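Local coordinates for protein F420-dependent methylenetetrahydromethanopterin dehydrogenase (Methanopyrus kandleri, PDB 1QV9) that catalyses the reversible, coenzyme F420-dependent reduction of methenyl-tetrahydromethanopterin to methylene-tetrahydromethanopterin in methanogenesis from carbon dioxide, working as a homohexamer, at residues 58-62 / 63-67; 133-136 / 137-141; 166-170 / 171-175. All coordinates share one frame; numbering follows the deposited sequence.

Interaction 1. Residues 58-62 / 63-67; sequences DIAED and FEPDF
Phe63 and Ile59 meet one helical turn apart, where helix 46-63 ends and the chain turns off toward strand 67-71. The contact is local. Two backbone hydrogen bonds hold it. Phe63 N gives its hydrogen to Ile59 O at 2.9 Å. Glu64 N bonds to Ala60 O at 2.8 Å. Both bonds keep the i to i+4 spacing of an alpha helix. Glu64 then leaves helical geometry with a positive phi of 54°, and this turns the chain out of the helix. Pro65 follows. Its ring nitrogen has no hydrogen to give, so it cannot continue the helical bonding.

The apolar contacts are few. The side chains of Ile59 and Phe63 leave the helix on one face and run next to each other, with Ile59 CG2 4.0 Å from Phe63 CB. The Phe63 ring is carried on past this point, because CG stands anti to the backbone N (chi1 -172°). The Pro65 ring folds back over Ala60. Pro65 CD lies 3.7 Å from Ala60 CB, and the same CD is 3.5 Å from Ala60 O. Ala60 thus meets the exit loop with both its methyl and its carbonyl.

The acidic side chains stay at the exposed side. Glu64 sends CG past the carbonyl oxygens of Glu61 and Asp62, and the rest of its chain runs on extended.

The turn packs against the parallel sheet of the alpha/beta domain. Ala60 and Phe63 rest on Ile7 of strand 4-10, Phe63 also reaches Glu34 and Arg36 of strand 33-39, and Lys5 NZ bonds to Phe63 O. Ile59 packs on Val38 of strand 33-39 in its own chain and on Met55 of the second subunit.

Interaction 2. Residues 133-136 / 137-141; sequences DPVE and MAIYN
Met137, a selenomethionine here, donates its backbone N-H to Asp133 O at 3.0 Å, and Ala138, Ile139 and Tyr140 repeat the i to i+4 bond to Pro134, Val135 and Glu136, so that the first turns of helix 134-150 form without a break. The bond of Tyr140 N to Glu136 O is nearly straight, at 167°.

Val135 and Ile139 make the apolar side-chain contact. They cross obliquely, with Val135 CG1 and Ile139 CD1 3.8 Å apart. Ile139 CG1 stands anti to its own carbonyl carbon (chi1 -67°). This turns it back along the helix, to 3.3 Å from Val135 O.

Asp133 is the N-cap of the helix. Its OD1 accepts from Glu136 N at 3.0 Å, and the donor comes from above the carboxylate plane, 35° out of it. Pro134 takes the first helical position, where a missing N-H costs no bond.

The other carboxylate oxygen of Asp133 serves the subunit interface. OD2 forms a salt bridge with Arg155 of the second subunit and accepts from the backbone N of Thr264 of that subunit. Glu136 bends at chi2, and its OE2 meets both Arg252 and Arg263 of the second subunit. These buried acids are thus paired with charges from across the interface. The polar end of Tyr140 is held within its own chain: its hydroxyl bonds to Ala123 O, and its ring meets that of His238 in helix 227-257.

Interaction 3. Residues 166-170 / 171-175; sequences EKAKE and DEISE
Ile173 folds back against the end of helix 153-169 and lays its longer branch on Ala168. CD1 of Ile173 lies 3.5 Å from Ala168 CB. Ile173 CG1 runs beside the backbone N and CA of Ala168 and also comes to 3.9 Å from CB of Lys167. That branch stands anti to the carbonyl carbon of Ile173 (chi1 -63°) and runs on extended, and this brings its end to the alanine methyl. Of the Lys167 side chain, CB does the touching. The rest of the lysine runs outward, and NZ forms salt bridges with Asp177 and Glu163.

Between these residues the helix closes in a Schellman motif. Glu172 N bonds to Lys167 O at 3.0 Å, nearly straight at 169°. Asp171 N bonds to Ala168 O at 2.9 Å, from above the carbonyl plane. Asp171, with its positive phi, is the C-prime residue. Lys167 O is gripped twice, because Glu170 N also donates to it, from the opposite face of its plane. The hydrophobic contact of Ile173 with Ala168 lies just beyond these bonds.

A valine in place of Ile173 would lack the CD1 methyl, and would probably open a gap beside Ala168 and hold the loop less firmly to the helix end.

On the exposed side the Glu172 carboxylate comes over CB of Glu170, which bends away at chi2 (-52°). CD of Glu172 lies 3.6 Å from Glu170 CB, so carboxylate meets methylene. Glu170 OE1 stays 5.1 Å from OE1 of Glu172. A bound magnesium ion lies about 4 Å from the Glu172 side chain. Further back on the helix, Lys169 NZ forms a salt bridge with Glu166, reaching OE2 on the syn side of that carboxylate, and another with Asp32.

Overall arrangement
The three contacts follow one another along the chain. Interactions 1 and 3 lie at the ends of helix 46-63 and helix 153-169, on the alpha/beta domain, with centres about 15 Å apart. They touch: Asp66 and Phe67 pack on Ala168 and Ile173. Two helix exits are thus joined where the chain heads for strands 67-71 and 180-183 of one parallel sheet. Interaction 2 opens helix 134-150 in the helix bundle. Its centre is about 34 Å from that of interaction 1 and about 38 Å from that of interaction 3. Interactions 1 and 2 both reach the second subunit, while interaction 3 touches no other protein chain of the hexamer.

Interaction 1. Residues 58-62 / 63-67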
loop_
_atom_site.group_PDB
_atom_site.type_symbol
_atom_site.label_atom_id
_atom_site.label_comp_id
_atom_site.label_asym_id
_atom_site.label_seq_id
_atom_site.Cartn_x
_atom_site.Cartn_y
_atom_site.Cartn_z
ATOM N N ASP A 58 -36.247 35.549 0.125
ATOM C CA ASP A 58 -37.410 35.663 -0.731
ATOM C C ASP A 58 -38.163 34.333 -0.626
ATOM O O ASP A 58 -39.380 34.299 -0.429
ATOM C CB ASP A 58 -36.953 35.930 -2.169
ATOM C CG ASP A 58 -38.095 35.891 -3.144
ATOM O OD1 ASP A 58 -39.028 36.705 -2.971
ATOM O OD2 ASP A 58 -38.070 35.047 -4.071
ATOM N N ILE A 59 -37.431 33.229 -0.719
ATOM C CA ILE A 59 -38.021 31.899 -0.612
ATOM C C ILE A 59 -38.634 31.694 0.781
ATOM O O ILE A 59 -39.709 31.090 0.925
ATOM C CB ILE A 59 -36.939 30.831 -0.888
ATOM C CG1 ILE A 59 -36.616 30.839 -2.390
ATOM C CG2 ILE A 59 -37.391 29.452 -0.478
ATOM C CD1 ILE A 59 -35.200 30.301 -2.692
ATOM N N ALA A 60 -37.945 32.206 1.794
ATOM C CA ALA A 60 -38.375 32.062 3.187
ATOM C C ALA A 60 -39.788 32.579 3.472
ATOM O O ALA A 60 -40.478 32.037 4.331
ATOM C CB ALA A 60 -37.352 32.749 4.107
ATOM N N GLU A 61 -40.227 33.610 2.755
ATOM C CA GLU A 61 -41.567 34.159 2.991
ATOM C C GLU A 61 -42.671 33.111 2.853
ATOM O O GLU A 61 -43.579 33.042 3.689
ATOM C CB GLU A 61 -41.853 35.321 2.036
ATOM C CG GLU A 61 -43.157 36.048 2.370
ATOM C CD GLU A 61 -43.547 37.093 1.336
ATOM O OE1 GLU A 61 -44.520 37.845 1.597
ATOM O OE2 GLU A 61 -42.896 37.163 0.264
ATOM N N ASP A 62 -42.600 32.293 1.809
ATOM C CA ASP A 62 -43.606 31.259 1.614
ATOM C C ASP A 62 -43.202 29.924 2.224
ATOM O O ASP A 62 -44.055 29.118 2.620
ATOM C CB ASP A 62 -43.876 31.057 0.116
ATOM C CG ASP A 62 -44.939 30.004 -0.147
ATOM O OD1 ASP A 62 -44.581 28.883 -0.582
ATOM O OD2 ASP A 62 -46.138 30.291 0.084
ATOM N N PHE A 63 -41.899 29.671 2.295
ATOM C CA PHE A 63 -41.429 28.396 2.823
ATOM C C PHE A 63 -41.470 28.336 4.343
ATOM O O PHE A 63 -41.673 27.268 4.887
ATOM C CB PHE A 63 -40.009 28.115 2.300
ATOM C CG PHE A 63 -39.482 26.737 2.617
ATOM C CD1 PHE A 63 -40.141 25.575 2.197
ATOM C CD2 PHE A 63 -38.275 26.596 3.316
ATOM C CE1 PHE A 63 -39.621 24.325 2.461
ATOM C CE2 PHE A 63 -37.754 25.351 3.580
ATOM C CZ PHE A 63 -38.416 24.202 3.159
ATOM N N GLU A 64 -41.295 29.481 4.998
ATOM C CA GLU A 64 -41.337 29.575 6.461
ATOM C C GLU A 64 -40.368 28.604 7.158
ATOM O O GLU A 64 -40.779 27.707 7.918
ATOM C CB GLU A 64 -42.771 29.332 6.965
ATOM C CG GLU A 64 -43.798 30.189 6.250
ATOM C CD GLU A 64 -45.194 30.104 6.857
ATOM O OE1 GLU A 64 -45.620 28.996 7.245
ATOM O OE2 GLU A 64 -45.867 31.158 6.928
ATOM N N PRO A 65 -39.062 28.747 6.884
ATOM C CA PRO A 65 -38.072 27.872 7.513
ATOM C C PRO A 65 -37.969 28.094 9.027
ATOM O O PRO A 65 -38.206 29.199 9.517
ATOM C CB PRO A 65 -36.773 28.272 6.826
ATOM C CG PRO A 65 -36.963 29.707 6.523
ATOM C CD PRO A 65 -38.411 29.776 6.054
ATOM N N ASP A 66 -37.614 27.021 9.737
ATOM C CA ASP A 66 -37.401 27.093 11.182
ATOM C C ASP A 66 -36.003 27.664 11.434
ATOM O O ASP A 66 -35.756 28.310 12.431
ATOM C CB ASP A 66 -37.577 25.701 11.753
ATOM C CG ASP A 66 -38.984 25.199 11.560
ATOM O OD1 ASP A 66 -39.170 24.088 11.015
ATOM O OD2 ASP A 66 -39.923 25.943 11.955
ATOM N N PHE A 67 -35.077 27.417 10.511
ATOM C CA PHE A 67 -33.741 27.990 10.642
ATOM C C PHE A 67 -33.097 28.046 9.258
ATOM O O PHE A 67 -33.579 27.398 8.318
ATOM C CB PHE A 67 -32.845 27.208 11.640
ATOM C CG PHE A 67 -32.608 25.748 11.294
ATOM C CD1 PHE A 67 -31.482 25.352 10.582
ATOM C CD2 PHE A 67 -33.471 24.762 11.739
ATOM C CE1 PHE A 67 -31.213 24.025 10.327
ATOM C CE2 PHE A 67 -33.216 23.406 11.489
ATOM C CZ PHE A 67 -32.072 23.024 10.774
#

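Interaction 2. Residues 133-136 / 137-141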
loop_
_atom_site.group_PDB
_atom_site.type_symbol
_atom_site.label_atom_id
_atom_site.label_comp_id
_atom_site.label_asym_id
_atom_site.label_seq_id
_atom_site.Cartn_x
_atom_site.Cartn_y
_atom_site.Cartn_z
ATOM N N ASP A 133 -6.614 23.199 -11.326
ATOM C CA ASP A 133 -7.601 23.220 -12.409
ATOM C C ASP A 133 -8.826 22.474 -11.840
ATOM O O ASP A 133 -8.783 22.057 -10.680
ATOM C CB ASP A 133 -7.081 22.568 -13.706
ATOM C CG ASP A 133 -6.974 21.040 -13.626
ATOM O OD1 ASP A 133 -6.748 20.504 -12.523
ATOM O OD2 ASP A 133 -7.086 20.394 -14.683
ATOM N N PRO A 134 -9.923 22.352 -12.600
ATOM C CA PRO A 134 -11.129 21.665 -12.096
ATOM C C PRO A 134 -10.868 20.250 -11.556
ATOM O O PRO A 134 -11.361 19.895 -10.459
ATOM C CB PRO A 134 -12.072 21.687 -13.294
ATOM C CG PRO A 134 -11.700 23.056 -13.946
ATOM C CD PRO A 134 -10.196 23.001 -13.911
ATOM N N VAL A 135 -10.102 19.448 -12.293
ATOM C CA VAL A 135 -9.806 18.095 -11.834
ATOM C C VAL A 135 -9.062 18.089 -10.508
ATOM O O VAL A 135 -9.410 17.325 -9.610
ATOM C CB VAL A 135 -9.043 17.296 -12.922
ATOM C CG1 VAL A 135 -8.372 16.043 -12.345
ATOM C CG2 VAL A 135 -10.036 16.925 -13.982
ATOM N N GLU A 136 -8.007 18.902 -10.360
ATOM C CA GLU A 136 -7.252 18.925 -9.120
ATOM C C GLU A 136 -8.149 19.394 -7.958
ATOM O O GLU A 136 -8.024 18.898 -6.832
ATOM C CB GLU A 136 -6.019 19.865 -9.224
ATOM C CG GLU A 136 -5.153 19.893 -7.961
ATOM C CD GLU A 136 -4.477 18.569 -7.662
ATOM O OE1 GLU A 136 -4.517 18.117 -6.489
ATOM O OE2 GLU A 136 -3.888 17.966 -8.581
HETATM N N MSE A 137 -9.050 20.347 -8.228
HETATM C CA MSE A 137 -9.975 20.866 -7.204
HETATM C C MSE A 137 -10.945 19.759 -6.736
HETATM O O MSE A 137 -11.375 19.729 -5.588
HETATM C CB MSE A 137 -10.806 22.027 -7.738
HETATM C CG MSE A 137 -11.973 22.371 -6.821
HETATM SE SE MSE A 137 -13.344 23.412 -7.668
HETATM C CE MSE A 137 -14.202 22.054 -8.752
ATOM N N ALA A 138 -11.314 18.878 -7.650
ATOM C CA ALA A 138 -12.199 17.739 -7.286
ATOM C C ALA A 138 -11.426 16.658 -6.531
ATOM O O ALA A 138 -11.962 16.070 -5.565
ATOM C CB ALA A 138 -12.871 17.140 -8.542
ATOM N N ILE A 139 -10.175 16.382 -6.921
ATOM C CA ILE A 139 -9.365 15.383 -6.230
ATOM C C ILE A 139 -9.131 15.831 -4.791
ATOM O O ILE A 139 -9.247 15.060 -3.849
ATOM C CB ILE A 139 -8.031 15.167 -6.953
ATOM C CG1 ILE A 139 -8.337 14.511 -8.305
ATOM C CG2 ILE A 139 -7.069 14.351 -6.093
ATOM C CD1 ILE A 139 -7.101 14.324 -9.168
ATOM N N TYR A 140 -8.793 17.104 -4.594
ATOM C CA TYR A 140 -8.588 17.585 -3.236
ATOM C C TYR A 140 -9.858 17.468 -2.402
ATOM O O TYR A 140 -9.799 17.036 -1.255
ATOM C CB TYR A 140 -8.165 19.077 -3.284
ATOM C CG TYR A 140 -7.962 19.718 -1.935
ATOM C CD1 TYR A 140 -6.701 19.727 -1.357
ATOM C CD2 TYR A 140 -9.032 20.308 -1.245
ATOM C CE1 TYR A 140 -6.485 20.339 -0.090
ATOM C CE2 TYR A 140 -8.837 20.904 0.022
ATOM C CZ TYR A 140 -7.558 20.919 0.576
ATOM O OH TYR A 140 -7.371 21.550 1.799
ATOM N N ASN A 141 -10.973 17.895 -2.988
ATOM C CA ASN A 141 -12.234 17.793 -2.248
ATOM C C ASN A 141 -12.567 16.337 -1.927
ATOM O O ASN A 141 -13.173 16.085 -0.877
ATOM C CB ASN A 141 -13.361 18.480 -2.977
ATOM C CG ASN A 141 -13.336 19.957 -2.707
ATOM O OD1 ASN A 141 -12.785 20.742 -3.482
ATOM N ND2 ASN A 141 -13.880 20.342 -1.560
#

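Interaction 3. Residues 166-170 / 171-175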
loop_
_atom_site.group_PDB
_atom_site.type_symbol
_atom_site.label_atom_id
_atom_site.label_comp_id
_atom_site.label_asym_id
_atom_site.label_seq_id
_atom_site.Cartn_x
_atom_site.Cartn_y
_atom_site.Cartn_z
ATOM N N GLU A 166 -34.822 18.814 16.105
ATOM C CA GLU A 166 -35.828 18.415 17.088
ATOM C C GLU A 166 -36.482 19.647 17.719
ATOM O O GLU A 166 -37.705 19.660 17.939
ATOM C CB GLU A 166 -35.219 17.479 18.129
ATOM C CG GLU A 166 -35.015 16.075 17.558
ATOM C CD GLU A 166 -36.283 15.508 16.906
ATOM O OE1 GLU A 166 -37.293 15.307 17.631
ATOM O OE2 GLU A 166 -36.283 15.260 15.673
ATOM N N LYS A 167 -35.689 20.681 17.994
ATOM C CA LYS A 167 -36.226 21.927 18.549
ATOM C C LYS A 167 -37.084 22.710 17.537
ATOM O O LYS A 167 -38.056 23.391 17.896
ATOM C CB LYS A 167 -35.081 22.810 19.012
ATOM C CG LYS A 167 -34.279 22.127 20.081
ATOM C CD LYS A 167 -33.156 22.982 20.580
ATOM C CE LYS A 167 -32.422 22.240 21.706
ATOM N NZ LYS A 167 -31.179 22.936 22.154
ATOM N N ALA A 168 -36.693 22.654 16.271
ATOM C CA ALA A 168 -37.429 23.329 15.203
ATOM C C ALA A 168 -38.857 22.779 15.148
ATOM O O ALA A 168 -39.815 23.525 14.884
ATOM C CB ALA A 168 -36.724 23.091 13.861
ATOM N N LYS A 169 -39.003 21.481 15.408
ATOM C CA LYS A 169 -40.312 20.838 15.353
ATOM C C LYS A 169 -41.280 21.390 16.370
ATOM O O LYS A 169 -42.493 21.363 16.160
ATOM C CB LYS A 169 -40.176 19.338 15.551
ATOM C CG LYS A 169 -39.583 18.644 14.346
ATOM C CD LYS A 169 -39.416 17.194 14.666
ATOM C CE LYS A 169 -38.612 16.487 13.622
ATOM N NZ LYS A 169 -38.520 15.056 14.007
ATOM N N GLU A 170 -40.732 21.893 17.469
ATOM C CA GLU A 170 -41.527 22.486 18.538
ATOM C C GLU A 170 -41.533 24.022 18.435
ATOM O O GLU A 170 -42.073 24.691 19.311
ATOM C CB GLU A 170 -40.945 22.079 19.897
ATOM C CG GLU A 170 -40.664 20.599 20.050
ATOM C CD GLU A 170 -41.865 19.738 19.699
ATOM O OE1 GLU A 170 -42.978 20.063 20.168
ATOM O OE2 GLU A 170 -41.704 18.734 18.965
ATOM N N ASP A 171 -40.967 24.568 17.354
ATOM C CA ASP A 171 -40.858 26.018 17.168
ATOM C C ASP A 171 -40.242 26.625 18.435
ATOM O O ASP A 171 -40.644 27.698 18.909
ATOM C CB ASP A 171 -42.227 26.674 16.893
ATOM C CG ASP A 171 -42.108 28.147 16.486
ATOM O OD1 ASP A 171 -43.114 28.879 16.613
ATOM O OD2 ASP A 171 -41.026 28.590 16.028
ATOM N N GLU A 172 -39.251 25.931 18.975
ATOM C CA GLU A 172 -38.579 26.402 20.181
ATOM C C GLU A 172 -37.071 26.561 19.971
ATOM O O GLU A 172 -36.274 25.988 20.727
ATOM C CB GLU A 172 -38.844 25.425 21.339
ATOM C CG GLU A 172 -40.322 25.308 21.728
ATOM C CD GLU A 172 -40.610 24.193 22.744
ATOM O OE1 GLU A 172 -41.800 24.012 23.111
ATOM O OE2 GLU A 172 -39.658 23.501 23.176
ATOM N N ILE A 173 -36.669 27.293 18.929
ATOM C CA ILE A 173 -35.241 27.513 18.710
ATOM C C ILE A 173 -34.848 28.906 19.174
ATOM O O ILE A 173 -35.148 29.896 18.509
ATOM C CB ILE A 173 -34.806 27.363 17.211
ATOM C CG1 ILE A 173 -35.056 25.929 16.737
ATOM C CG2 ILE A 173 -33.308 27.722 17.083
ATOM C CD1 ILE A 173 -34.761 25.707 15.209
ATOM N N SER A 174 -34.208 28.976 20.349
ATOM C CA SER A 174 -33.737 30.235 20.895
ATOM C C SER A 174 -32.291 30.449 20.488
ATOM O O SER A 174 -31.609 29.524 20.017
ATOM C CB SER A 174 -33.777 30.217 22.428
ATOM O OG SER A 174 -32.701 29.420 22.931
ATOM N N GLU A 175 -31.808 31.663 20.681
ATOM C CA GLU A 175 -30.421 31.936 20.357
ATOM C C GLU A 175 -29.500 31.029 21.170
ATOM O O GLU A 175 -28.459 30.607 20.680
ATOM C CB GLU A 175 -30.073 33.404 20.603
ATOM C CG GLU A 175 -30.832 34.330 19.643
ATOM C CD GLU A 175 -30.564 35.808 19.812
ATOM O OE1 GLU A 175 -31.314 36.570 19.177
ATOM O OE2 GLU A 175 -29.628 36.236 20.543
#